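Local coordinates for protein ketol-acid reductoisomerase (NAD(+)) (uncultured archaeon GZfos26G2, PDB 4XDY) that catalyses the magnesium-dependent alkyl migration and NADH-dependent reduction of (S)-2-acetolactate to (R)-2,3-dihydroxy-isovalerate in branched-chain amino acid biosynthesis, at residues F110-N115 against Y193-G198; G25-A30 against V132-P137; L283-N288 against A292-D297. All coordinates share one frame; numbering follows the deposited sequence. Where two conformers were deposited one is given.

Overall arrangement
Segment 25-30, the start of the first Rossmann helix, opens contact 2; its loop closes only at 132-137, where strand 128-134 ends. Inside that loop, 110-115 opens contact 1, which closes beyond it at 193-198 on helix 188-203, so the two contacts cross. Contact 2 stays within the N-terminal Rossmann part, whereas contact 1 ties that part to the C-terminal knotted part. They touch through Ser111 with Val132 and Lys135 with Glu194, and share the cofactor and the inhibitor. Contact 3 follows in series, closing a short turn between helices 273-287 and 290-300; its residues pack on contact 1, but nowhere touch contact 2.

Contact 1. Residues F110-N115 against Y193-G198; sequences FSHGFN and YEDLFG. With MG (magnesium ion), chain D; MG (magnesium ion), chain C; NAI (1,4-dihydronicotinamide adenine dinucleotide), chain E; HIO (N-hydroxy-N-isopropyloxamic acid), chain H.
His112 and Asp195 meet around a magnesium ion that stands 4.2 Å above the centre of the imidazole yet is bound by the aspartate, not by the ring. The Asp195 carboxylate bridges two metals, OD1 reaching one magnesium at 2.0 Å and OD2 the other at 2.1 Å, as a short acid with two oxygens can. N-hydroxy-N-isopropyloxamic acid bridges the same pair through O2, and Glu199 also binds magnesium. Across the contact, His112 CE1 lies 3.2 Å from Asp195 OD2, with ring and carboxylate planes 55° apart. CG of His112, anti to the backbone N (chi1 -179°), swings the ring in so that the amide N of Phe114 backs its other face. A methyl of Leu196 lies at the ring edge, CD2 3.8 Å from His112 NE2, while its CD1 meets Phe114 CD2. His112 ND1 is hydrogen-bonded to Glu191, which is likely to fix the ring's rotation. An alanine here has no ring nitrogen for Glu191, which would probably be left without this mate, and a gap is likely to open beside the metal-binding carboxylate. The two magnesium ions probably polarise the inhibitor O2 they share, consistent with metal-assisted alkyl migration beside a predicted active-site histidine.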
loop_
_atom_site.group_PDB
_atom_site.type_symbol
_atom_site.label_atom_id
_atom_site.label_comp_id
_atom_site.label_asym_id
_atom_site.label_seq_id
_atom_site.Cartn_x
_atom_site.Cartn_y
_atom_site.Cartn_z
ATOM N N PHE A 110 23.340 -0.481 15.336
ATOM C CA PHE A 110 21.878 -0.650 15.622
ATOM C C PHE A 110 21.169 -0.390 14.303
ATOM O O PHE A 110 21.735 0.268 13.379
ATOM C CB PHE A 110 21.372 0.330 16.609
ATOM C CG PHE A 110 21.965 0.179 17.984
ATOM C CD1 PHE A 110 23.201 0.770 18.288
ATOM C CD2 PHE A 110 21.345 -0.581 18.928
ATOM C CE1 PHE A 110 23.742 0.648 19.557
ATOM C CE2 PHE A 110 21.872 -0.721 20.201
ATOM C CZ PHE A 110 23.058 -0.097 20.528
ATOM N N SER A 111 19.899 -0.803 14.211
ATOM C CA SER A 111 19.065 -0.370 13.107
ATOM C C SER A 111 17.879 0.468 13.536
ATOM O O SER A 111 17.033 0.764 12.709
ATOM C CB SER A 111 18.613 -1.499 12.221
ATOM O OG SER A 111 19.689 -2.013 11.425
ATOM N N HIS A 112 17.893 0.937 14.774
ATOM C CA HIS A 112 16.923 1.900 15.280
ATOM C C HIS A 112 17.643 2.573 16.428
ATOM O O HIS A 112 18.287 1.860 17.262
ATOM C CB HIS A 112 15.698 1.149 15.809
ATOM C CG HIS A 112 14.603 2.023 16.330
ATOM N ND1 HIS A 112 14.273 3.292 15.821
ATOM C CD2 HIS A 112 13.730 1.786 17.350
ATOM C CE1 HIS A 112 13.194 3.736 16.473
ATOM N NE2 HIS A 112 12.851 2.833 17.394
ATOM N N GLY A 113 17.459 3.890 16.521
ATOM C CA GLY A 113 18.129 4.694 17.568
ATOM C C GLY A 113 17.637 4.649 19.006
ATOM O O GLY A 113 18.276 5.264 19.893
ATOM N N PHE A 114 16.493 3.927 19.218
ATOM C CA PHE A 114 15.717 3.994 20.487
ATOM C C PHE A 114 16.658 3.874 21.702
ATOM O O PHE A 114 16.702 4.768 22.567
ATOM C CB PHE A 114 14.634 2.903 20.496
ATOM C CG PHE A 114 13.700 2.942 21.647
ATOM C CD1 PHE A 114 14.026 2.360 22.884
ATOM C CD2 PHE A 114 12.442 3.531 21.529
ATOM C CE1 PHE A 114 13.146 2.390 23.952
ATOM C CE2 PHE A 114 11.561 3.557 22.615
ATOM C CZ PHE A 114 11.919 2.984 23.810
ATOM N N ASN A 115 17.402 2.765 21.766
ATOM C CA ASN A 115 18.130 2.470 23.015
ATOM C C ASN A 115 19.262 3.409 23.302
ATOM O O ASN A 115 19.541 3.730 24.490
ATOM C CB ASN A 115 18.536 1.025 23.064
ATOM C CG ASN A 115 17.346 0.104 23.428
ATOM O OD1 ASN A 115 16.585 0.425 24.352
ATOM N ND2 ASN A 115 17.150 -0.942 22.708
ATOM N N TYR A 193 13.031 9.509 16.495
ATOM C CA TYR A 193 11.757 10.201 16.572
ATOM C C TYR A 193 10.926 10.081 15.338
ATOM O O TYR A 193 9.698 9.824 15.432
ATOM C CB TYR A 193 11.982 11.693 16.895
ATOM C CG TYR A 193 12.819 11.993 18.112
ATOM C CD1 TYR A 193 12.798 11.193 19.241
ATOM C CD2 TYR A 193 13.600 13.152 18.142
ATOM C CE1 TYR A 193 13.579 11.477 20.365
ATOM C CE2 TYR A 193 14.379 13.457 19.265
ATOM C CZ TYR A 193 14.353 12.656 20.387
ATOM O OH TYR A 193 15.103 12.939 21.491
ATOM N N GLU A 194 11.534 10.201 14.183
ATOM C CA GLU A 194 10.779 10.128 12.908
ATOM C C GLU A 194 10.224 8.713 12.743
ATOM O O GLU A 194 9.123 8.524 12.256
ATOM C CB GLU A 194 11.609 10.559 11.716
ATOM C CG GLU A 194 12.777 9.679 11.341
ATOM C CD GLU A 194 12.400 8.451 10.566
ATOM O OE1 GLU A 194 13.233 7.504 10.539
ATOM O OE2 GLU A 194 11.314 8.454 9.865
ATOM N N ASP A 195 11.037 7.744 13.149
ATOM C CA ASP A 195 10.692 6.306 12.980
ATOM C C ASP A 195 9.479 5.945 13.846
ATOM O O ASP A 195 8.535 5.347 13.372
ATOM C CB ASP A 195 11.873 5.435 13.343
ATOM C CG ASP A 195 11.612 3.969 13.014
ATOM O OD1 ASP A 195 11.679 3.632 11.815
ATOM O OD2 ASP A 195 11.243 3.247 13.972
ATOM N N LEU A 196 9.565 6.301 15.096
ATOM C CA LEU A 196 8.481 6.086 16.047
ATOM C C LEU A 196 7.218 6.789 15.580
ATOM O O LEU A 196 6.157 6.177 15.498
ATOM C CB LEU A 196 8.883 6.530 17.405
ATOM C CG LEU A 196 9.921 5.694 18.167
ATOM C CD1 LEU A 196 10.219 6.346 19.489
ATOM C CD2 LEU A 196 9.474 4.262 18.461
ATOM N N PHE A 197 7.372 8.055 15.159
ATOM C CA PHE A 197 6.216 8.782 14.636
ATOM C C PHE A 197 5.577 8.101 13.450
ATOM O O PHE A 197 4.345 7.928 13.398
ATOM C CB PHE A 197 6.633 10.213 14.212
ATOM C CG PHE A 197 5.538 10.949 13.552
ATOM C CD1 PHE A 197 4.542 11.517 14.312
ATOM C CD2 PHE A 197 5.453 11.021 12.194
ATOM C CE1 PHE A 197 3.504 12.230 13.682
ATOM C CE2 PHE A 197 4.373 11.666 11.545
ATOM C CZ PHE A 197 3.396 12.284 12.310
ATOM N N GLY A 198 6.397 7.728 12.485
ATOM C CA GLY A 198 5.915 7.156 11.222
ATOM C C GLY A 198 5.154 5.855 11.469
ATOM O O GLY A 198 4.089 5.646 10.939
HETATM MG MG MG D . 10.677 2.329 10.661
HETATM MG MG MG C . 10.551 1.309 14.145
HETATM P PA NAI E . 12.843 -9.566 16.205
HETATM O O1A NAI E . 11.657 -9.248 17.128
HETATM O O2A NAI E . 12.607 -10.184 14.896
HETATM O O5B NAI E . 13.919 -10.311 17.146
HETATM C C5B NAI E . 15.132 -10.866 16.561
HETATM C C4B NAI E . 15.415 -12.245 17.231
HETATM O O4B NAI E . 15.732 -11.945 18.585
HETATM C C3B NAI E . 14.257 -13.276 17.312
HETATM O O3B NAI E . 14.122 -13.879 16.025
HETATM C C2B NAI E . 14.714 -14.179 18.439
HETATM O O2B NAI E . 15.527 -15.215 17.883
HETATM C C1B NAI E . 15.565 -13.202 19.290
HETATM N N9A NAI E . 14.920 -12.917 20.560
HETATM C C8A NAI E . 13.568 -12.577 20.682
HETATM N N7A NAI E . 13.285 -12.385 21.963
HETATM C C5A NAI E . 14.425 -12.632 22.660
HETATM C C6A NAI E . 14.788 -12.647 24.065
HETATM N N6A NAI E . 13.896 -12.370 25.027
HETATM N N1A NAI E . 16.073 -12.898 24.430
HETATM C C2A NAI E . 17.000 -13.207 23.498
HETATM N N3A NAI E . 16.773 -13.223 22.197
HETATM C C4A NAI E . 15.500 -12.960 21.724
HETATM O O3 NAI E . 13.655 -8.101 15.981
HETATM P PN NAI E . 13.341 -7.086 14.700
HETATM O O1N NAI E . 11.860 -6.769 14.637
HETATM O O2N NAI E . 13.999 -7.695 13.534
HETATM O O5D NAI E . 14.015 -5.805 15.337
HETATM C C5D NAI E . 15.479 -5.707 15.340
HETATM C C4D NAI E . 15.945 -4.208 15.403
HETATM O O4D NAI E . 15.614 -3.705 14.093
HETATM C C3D NAI E . 15.195 -3.315 16.373
HETATM O O3D NAI E . 16.072 -2.305 16.887
HETATM C C2D NAI E . 14.070 -2.648 15.546
HETATM O O2D NAI E . 13.549 -1.420 16.050
HETATM C C1D NAI E . 14.785 -2.486 14.221
HETATM N N1N NAI E . 13.994 -2.385 12.990
HETATM C C2N NAI E . 13.119 -3.373 12.704
HETATM C C3N NAI E . 12.386 -3.344 11.571
HETATM C C7N NAI E . 11.548 -4.459 11.251
HETATM O O7N NAI E . 11.072 -5.319 12.056
HETATM N N7N NAI E . 11.477 -4.696 9.966
HETATM C C4N NAI E . 12.577 -2.236 10.659
HETATM C C5N NAI E . 13.673 -1.352 10.916
HETATM C C6N NAI E . 14.324 -1.448 12.106
HETATM C C1 HIO H . 9.645 -1.081 12.913
HETATM O O11 HIO H . 9.940 -0.646 14.057
HETATM O O12 HIO H . 9.316 -2.264 12.574
HETATM C C2 HIO H . 9.843 0.011 11.861
HETATM O O2 HIO H . 10.530 1.013 12.188
HETATM N N3 HIO H . 9.234 0.011 10.690
HETATM O O3 HIO H . 9.739 0.880 9.627
HETATM C C4 HIO H . 8.136 -0.848 10.364
HETATM C C41 HIO H . 7.012 0.004 9.759
HETATM C C42 HIO H . 8.693 -1.903 9.416
HETATM O O HOH W 1 8.910 3.342 11.217
HETATM O O HOH W 2 10.410 1.423 16.213
HETATM O O HOH W 3 12.611 0.663 14.284
HETATM O O HOH W 4 12.736 1.675 10.277
HETATM O O HOH W 5 10.865 3.677 8.956
#

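Contact 2. Residues G25-A30 against V132-P137; sequences GAQGDA and VAPKAP. With NAI (1,4-dihydronicotinamide adenine dinucleotide), chain E; HIO (N-hydroxy-N-isopropyloxamic acid), chain H.
Gln27 reaches from the first turn of its helix to the end of the strand carrying Pro134. Its NE2 passes Pro134 CG at 3.4 Å, while OE1 comes within 3.1 Å of Ala136 O, an encounter of two acceptors that is not a bond. What lies next to both oxygens is the nicotinamide of the cofactor: N7N gives Gln27 OE1 a weak, strongly bent hydrogen bond (2.9 Å, 116°), and Ala136 O lies 3.4 Å from C4N, the hydride-bearing carbon. The methylene CG of Gln27 rests 3.3 Å from C2N and equally close to C3N, so an apolar part of a polar residue supports the ring. The inhibitor lies on the other side of that ring, where its isopropyl carbon C42 also meets the Pro137 ring. Backbone amides hold the diphosphate: Gln27 N donates almost straight to O2N (3.0 Å, 170°) and Ala26 N to O2A at 3.2 Å. Gly25, the N-cap, brings its CA to 3.3 Å from O2A, and a side chain there would collide with that oxygen.

The bend of the glutamine at chi2 (-59°) brings CG and the amide into these places together. Beyond the first shell, Glu141 accepts a hydrogen bond from NE2 and Gln31 a weak one, which probably holds the amide with OE1 toward the nicotinamide. On the strand side, the inverse gamma turn at Lys135 redirects the chain, and the lysine runs off to Glu194 and Asp195 of contact 1.

A glycine-rich turn offering the N-terminal amides of a helix to a diphosphate is the signature of the Rossmann dinucleotide-binding fold.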
loop_
_atom_site.group_PDB
_atom_site.type_symbol
_atom_site.label_atom_id
_atom_site.label_comp_id
_atom_site.label_asym_id
_atom_site.label_seq_id
_atom_site.Cartn_x
_atom_site.Cartn_y
_atom_site.Cartn_z
ATOM N N GLY A 25 15.966 -12.334 13.266
ATOM C CA GLY A 25 14.539 -12.160 13.066
ATOM C C GLY A 25 14.301 -11.332 11.817
ATOM O O GLY A 25 14.997 -11.501 10.821
ATOM N N ALA A 26 13.285 -10.468 11.811
ATOM C CA ALA A 26 12.880 -9.849 10.512
ATOM C C ALA A 26 14.088 -9.115 9.911
ATOM O O ALA A 26 14.392 -9.271 8.719
ATOM C CB ALA A 26 11.754 -8.845 10.767
ATOM N N GLN A 27 14.742 -8.293 10.724
ATOM C CA GLN A 27 15.890 -7.523 10.259
ATOM C C GLN A 27 17.206 -8.353 10.186
ATOM O O GLN A 27 17.933 -8.225 9.216
ATOM C CB GLN A 27 16.082 -6.265 11.086
ATOM C CG GLN A 27 15.073 -5.142 10.753
ATOM C CD GLN A 27 15.092 -4.662 9.313
ATOM O OE1 GLN A 27 14.046 -4.273 8.749
ATOM N NE2 GLN A 27 16.235 -4.671 8.727
ATOM N N GLY A 28 17.505 -9.143 11.191
ATOM C CA GLY A 28 18.756 -9.896 11.236
ATOM C C GLY A 28 18.823 -10.866 10.066
ATOM O O GLY A 28 19.882 -11.014 9.428
ATOM N N ASP A 29 17.711 -11.550 9.787
ATOM C CA ASP A 29 17.629 -12.493 8.665
ATOM C C ASP A 29 17.861 -11.753 7.318
ATOM O O ASP A 29 18.797 -12.086 6.524
ATOM C CB ASP A 29 16.325 -13.321 8.761
ATOM C CG ASP A 29 16.205 -14.425 7.724
ATOM O OD1 ASP A 29 16.843 -14.403 6.628
ATOM O OD2 ASP A 29 15.369 -15.327 7.930
ATOM N N ALA A 30 17.117 -10.659 7.090
ATOM C CA ALA A 30 17.302 -9.886 5.866
ATOM C C ALA A 30 18.708 -9.340 5.756
ATOM O O ALA A 30 19.340 -9.481 4.681
ATOM C CB ALA A 30 16.316 -8.730 5.837
ATOM N N VAL A 132 22.614 1.944 11.113
ATOM C CA VAL A 132 22.135 1.792 9.754
ATOM C C VAL A 132 20.655 1.373 9.798
ATOM O O VAL A 132 20.341 0.200 10.118
ATOM C CB VAL A 132 23.014 0.855 8.923
ATOM C CG1 VAL A 132 24.462 1.432 8.879
ATOM C CG2 VAL A 132 23.108 -0.590 9.513
ATOM N N ALA A 133 19.780 2.338 9.587
ATOM C CA ALA A 133 18.330 2.132 9.817
ATOM C C ALA A 133 17.574 2.049 8.539
ATOM O O ALA A 133 17.437 3.076 7.871
ATOM C CB ALA A 133 17.787 3.249 10.668
ATOM N N PRO A 134 17.048 0.835 8.144
ATOM C CA PRO A 134 16.335 0.746 6.883
ATOM C C PRO A 134 14.920 1.259 7.114
ATOM O O PRO A 134 14.326 0.886 8.111
ATOM C CB PRO A 134 16.345 -0.776 6.559
ATOM C CG PRO A 134 16.423 -1.414 7.911
ATOM C CD PRO A 134 17.059 -0.460 8.851
ATOM N N LYS A 135 14.358 1.992 6.145
ATOM C CA LYS A 135 12.988 2.483 6.177
ATOM C C LYS A 135 12.130 1.423 5.465
ATOM O O LYS A 135 11.611 1.601 4.328
ATOM C CB LYS A 135 12.910 3.885 5.503
ATOM C CG LYS A 135 13.793 4.936 6.134
ATOM C CD LYS A 135 13.410 5.315 7.557
ATOM C CE LYS A 135 14.134 4.588 8.693
ATOM N NZ LYS A 135 13.710 4.915 10.132
ATOM N N ALA A 136 12.083 0.213 6.088
ATOM C CA ALA A 136 11.482 -0.928 5.462
ATOM C C ALA A 136 11.327 -2.077 6.445
ATOM O O ALA A 136 12.204 -2.327 7.278
ATOM C CB ALA A 136 12.317 -1.427 4.322
ATOM N N PRO A 137 10.191 -2.794 6.339
ATOM C CA PRO A 137 10.134 -4.084 7.003
ATOM C C PRO A 137 11.155 -5.110 6.398
ATOM O O PRO A 137 11.402 -5.141 5.194
ATOM C CB PRO A 137 8.683 -4.545 6.796
ATOM C CG PRO A 137 8.296 -3.877 5.524
ATOM C CD PRO A 137 9.045 -2.576 5.463
HETATM P PA NAI E . 12.843 -9.566 16.205
HETATM O O1A NAI E . 11.657 -9.248 17.128
HETATM O O2A NAI E . 12.607 -10.184 14.896
HETATM O O5B NAI E . 13.919 -10.311 17.146
HETATM C C5B NAI E . 15.132 -10.866 16.561
HETATM C C4B NAI E . 15.415 -12.245 17.231
HETATM O O4B NAI E . 15.732 -11.945 18.585
HETATM C C3B NAI E . 14.257 -13.276 17.312
HETATM O O3B NAI E . 14.122 -13.879 16.025
HETATM C C2B NAI E . 14.714 -14.179 18.439
HETATM O O2B NAI E . 15.527 -15.215 17.883
HETATM C C1B NAI E . 15.565 -13.202 19.290
HETATM N N9A NAI E . 14.920 -12.917 20.560
HETATM C C8A NAI E . 13.568 -12.577 20.682
HETATM N N7A NAI E . 13.285 -12.385 21.963
HETATM C C5A NAI E . 14.425 -12.632 22.660
HETATM C C6A NAI E . 14.788 -12.647 24.065
HETATM N N6A NAI E . 13.896 -12.370 25.027
HETATM N N1A NAI E . 16.073 -12.898 24.430
HETATM C C2A NAI E . 17.000 -13.207 23.498
HETATM N N3A NAI E . 16.773 -13.223 22.197
HETATM C C4A NAI E . 15.500 -12.960 21.724
HETATM O O3 NAI E . 13.655 -8.101 15.981
HETATM P PN NAI E . 13.341 -7.086 14.700
HETATM O O1N NAI E . 11.860 -6.769 14.637
HETATM O O2N NAI E . 13.999 -7.695 13.534
HETATM O O5D NAI E . 14.015 -5.805 15.337
HETATM C C5D NAI E . 15.479 -5.707 15.340
HETATM C C4D NAI E . 15.945 -4.208 15.403
HETATM O O4D NAI E . 15.614 -3.705 14.093
HETATM C C3D NAI E . 15.195 -3.315 16.373
HETATM O O3D NAI E . 16.072 -2.305 16.887
HETATM C C2D NAI E . 14.070 -2.648 15.546
HETATM O O2D NAI E . 13.549 -1.420 16.050
HETATM C C1D NAI E . 14.785 -2.486 14.221
HETATM N N1N NAI E . 13.994 -2.385 12.990
HETATM C C2N NAI E . 13.119 -3.373 12.704
HETATM C C3N NAI E . 12.386 -3.344 11.571
HETATM C C7N NAI E . 11.548 -4.459 11.251
HETATM O O7N NAI E . 11.072 -5.319 12.056
HETATM N N7N NAI E . 11.477 -4.696 9.966
HETATM C C4N NAI E . 12.577 -2.236 10.659
HETATM C C5N NAI E . 13.673 -1.352 10.916
HETATM C C6N NAI E . 14.324 -1.448 12.106
HETATM C C1 HIO H . 9.645 -1.081 12.913
HETATM O O11 HIO H . 9.940 -0.646 14.057
HETATM O O12 HIO H . 9.316 -2.264 12.574
HETATM C C2 HIO H . 9.843 0.011 11.861
HETATM O O2 HIO H . 10.530 1.013 12.188
HETATM N N3 HIO H . 9.234 0.011 10.690
HETATM O O3 HIO H . 9.739 0.880 9.627
HETATM C C4 HIO H . 8.136 -0.848 10.364
HETATM C C41 HIO H . 7.012 0.004 9.759
HETATM C C42 HIO H . 8.693 -1.903 9.416
#

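Contact 3. Residues L283-N288 against A292-D297; sequences LKRVEN and ANEWVD
Arg285 and Glu294 join the end of one helix to the beginning of the next through a salt bridge at the protein surface. Arg285 was deposited in two conformers, and the whole pairing described here holds for one of them. In it, Arg285 NH1 donates a hydrogen bond to Glu294 OE1, at 3.0 Å and 160°; the oxygen lies close to the guanidinium plane, but the donor comes from above the carboxylate plane. NH2 and OE2 are modelled 2.2 Å apart, which is implausibly short and therefore doubtful. The two flat groups are turned 28° from each other. Arg285 bends at chi3 (87°) to turn its guanidinium across, whereas Glu294 stays extended beyond CG; both are long enough to span the space between the helices. Glu290, the first residue of the second helix, forms a salt bridge with Arg285 NE.

Water forms the other link. One molecule donates to Arg285 O at 2.8 Å and to Val286 O at 2.7 Å, and accepts from Ala292 N at 3.0 Å. It thus serves carbonyls in a helix's last turn and an amide in the first turn of the following helix.

The chemistry is entirely polar: an ion pair whose arginine is probably mobile, as its two conformers suggest, and which solvent probably weakens, links the side chains, while a water links the backbones across the short connection between helices 273-287 and 290-300.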
loop_
_atom_site.group_PDB
_atom_site.type_symbol
_atom_site.label_atom_id
_atom_site.label_comp_id
_atom_site.label_asym_id
_atom_site.label_seq_id
_atom_site.Cartn_x
_atom_site.Cartn_y
_atom_site.Cartn_z
ATOM N N LEU A 283 3.854 13.123 18.101
ATOM C CA LEU A 283 5.268 13.419 17.833
ATOM C C LEU A 283 5.918 14.013 19.085
ATOM O O LEU A 283 7.079 13.681 19.412
ATOM C CB LEU A 283 5.414 14.403 16.678
ATOM C CG LEU A 283 6.848 14.798 16.292
ATOM C CD1 LEU A 283 7.722 13.552 16.007
ATOM C CD2 LEU A 283 6.905 15.805 15.149
ATOM N N LYS A 284 5.186 14.859 19.808
ATOM C CA LYS A 284 5.768 15.491 21.022
ATOM C C LYS A 284 6.061 14.416 22.070
ATOM O O LYS A 284 7.112 14.452 22.734
ATOM C CB LYS A 284 4.765 16.484 21.619
ATOM C CG LYS A 284 5.209 17.096 22.946
ATOM C CD LYS A 284 4.030 17.937 23.483
ATOM C CE LYS A 284 4.356 18.694 24.773
ATOM N NZ LYS A 284 3.461 19.890 24.917
ATOM N N ARG A 285 5.168 13.432 22.206
ATOM C CA ARG A 285 5.418 12.373 23.169
ATOM C C ARG A 285 6.526 11.454 22.759
ATOM O O ARG A 285 7.147 10.826 23.576
ATOM C CB ARG A 285 4.147 11.596 23.477
ATOM C CG ARG A 285 3.019 12.481 24.050
ATOM C CD ARG A 285 1.779 11.627 24.332
ATOM N NE ARG A 285 1.943 11.093 25.679
ATOM C CZ ARG A 285 2.288 9.860 26.019
ATOM N NH1 ARG A 285 2.453 8.868 25.133
ATOM N NH2 ARG A 285 2.419 9.628 27.320
ATOM N N VAL A 286 6.769 11.349 21.459
ATOM C CA VAL A 286 7.917 10.618 21.008
ATOM C C VAL A 286 9.230 11.404 21.345
ATOM O O VAL A 286 10.207 10.786 21.801
ATOM C CB VAL A 286 7.768 10.423 19.494
ATOM C CG1 VAL A 286 9.065 10.262 18.775
ATOM C CG2 VAL A 286 6.850 9.243 19.231
ATOM N N GLU A 287 9.238 12.705 21.015
ATOM C CA GLU A 287 10.449 13.537 21.158
ATOM C C GLU A 287 10.810 13.719 22.658
ATOM O O GLU A 287 11.999 13.928 22.947
ATOM C CB GLU A 287 10.259 14.857 20.472
ATOM C CG GLU A 287 10.236 14.701 18.941
ATOM C CD GLU A 287 10.005 16.014 18.183
ATOM O OE1 GLU A 287 9.424 16.896 18.778
ATOM O OE2 GLU A 287 10.397 16.183 17.008
ATOM N N ASN A 288 9.836 13.687 23.566
ATOM C CA ASN A 288 10.111 14.104 24.981
ATOM C C ASN A 288 10.279 12.942 25.952
ATOM O O ASN A 288 10.466 13.139 27.135
ATOM C CB ASN A 288 9.047 15.096 25.454
ATOM C CG ASN A 288 7.711 14.432 25.746
ATOM O OD1 ASN A 288 7.535 13.190 25.756
ATOM N ND2 ASN A 288 6.748 15.286 26.028
ATOM N N ALA A 292 8.580 6.591 25.119
ATOM C CA ALA A 292 9.646 5.626 25.354
ATOM C C ALA A 292 9.438 5.022 26.774
ATOM O O ALA A 292 9.505 3.805 26.951
ATOM C CB ALA A 292 11.009 6.270 25.249
ATOM N N ASN A 293 9.105 5.896 27.730
ATOM C CA ASN A 293 8.882 5.412 29.138
ATOM C C ASN A 293 7.692 4.489 29.198
ATOM O O ASN A 293 7.727 3.460 29.869
ATOM C CB ASN A 293 8.636 6.554 30.059
ATOM C CG ASN A 293 9.901 7.240 30.474
ATOM O OD1 ASN A 293 11.008 6.721 30.308
ATOM N ND2 ASN A 293 9.749 8.445 30.941
ATOM N N GLU A 294 6.632 4.794 28.444
ATOM C CA GLU A 294 5.479 3.879 28.395
ATOM C C GLU A 294 5.800 2.542 27.815
ATOM O O GLU A 294 5.328 1.508 28.299
ATOM C CB GLU A 294 4.276 4.457 27.574
ATOM C CG GLU A 294 3.766 5.714 28.196
ATOM C CD GLU A 294 2.791 6.440 27.285
ATOM O OE1 GLU A 294 2.543 6.036 26.120
ATOM O OE2 GLU A 294 2.288 7.469 27.768
ATOM N N TRP A 295 6.595 2.493 26.751
ATOM C CA TRP A 295 6.938 1.211 26.189
ATOM C C TRP A 295 7.884 0.389 27.088
ATOM O O TRP A 295 7.708 -0.793 27.240
ATOM C CB TRP A 295 7.497 1.381 24.751
ATOM C CG TRP A 295 8.081 0.174 24.029
ATOM C CD1 TRP A 295 9.279 0.151 23.327
ATOM C CD2 TRP A 295 7.566 -1.157 23.942
ATOM N NE1 TRP A 295 9.501 -1.067 22.814
ATOM C CE2 TRP A 295 8.440 -1.892 23.143
ATOM C CE3 TRP A 295 6.378 -1.775 24.373
ATOM C CZ2 TRP A 295 8.209 -3.248 22.851
ATOM C CZ3 TRP A 295 6.186 -3.118 24.113
ATOM C CH2 TRP A 295 7.036 -3.829 23.304
ATOM N N VAL A 296 8.837 1.055 27.714
ATOM C CA VAL A 296 9.666 0.400 28.741
ATOM C C VAL A 296 8.773 -0.174 29.833
ATOM O O VAL A 296 8.928 -1.329 30.256
ATOM C CB VAL A 296 10.713 1.371 29.294
ATOM C CG1 VAL A 296 11.449 0.741 30.489
ATOM C CG2 VAL A 296 11.745 1.706 28.191
ATOM N N ASP A 297 7.844 0.650 30.336
ATOM C CA ASP A 297 6.984 0.175 31.461
ATOM C C ASP A 297 6.106 -0.951 31.009
ATOM O O ASP A 297 5.880 -1.982 31.714
ATOM C CB ASP A 297 6.210 1.374 32.048
ATOM C CG ASP A 297 7.134 2.329 32.930
ATOM O OD1 ASP A 297 8.284 1.910 33.330
ATOM O OD2 ASP A 297 6.676 3.501 33.240
HETATM O O HOH W 6 9.332 9.110 23.773
#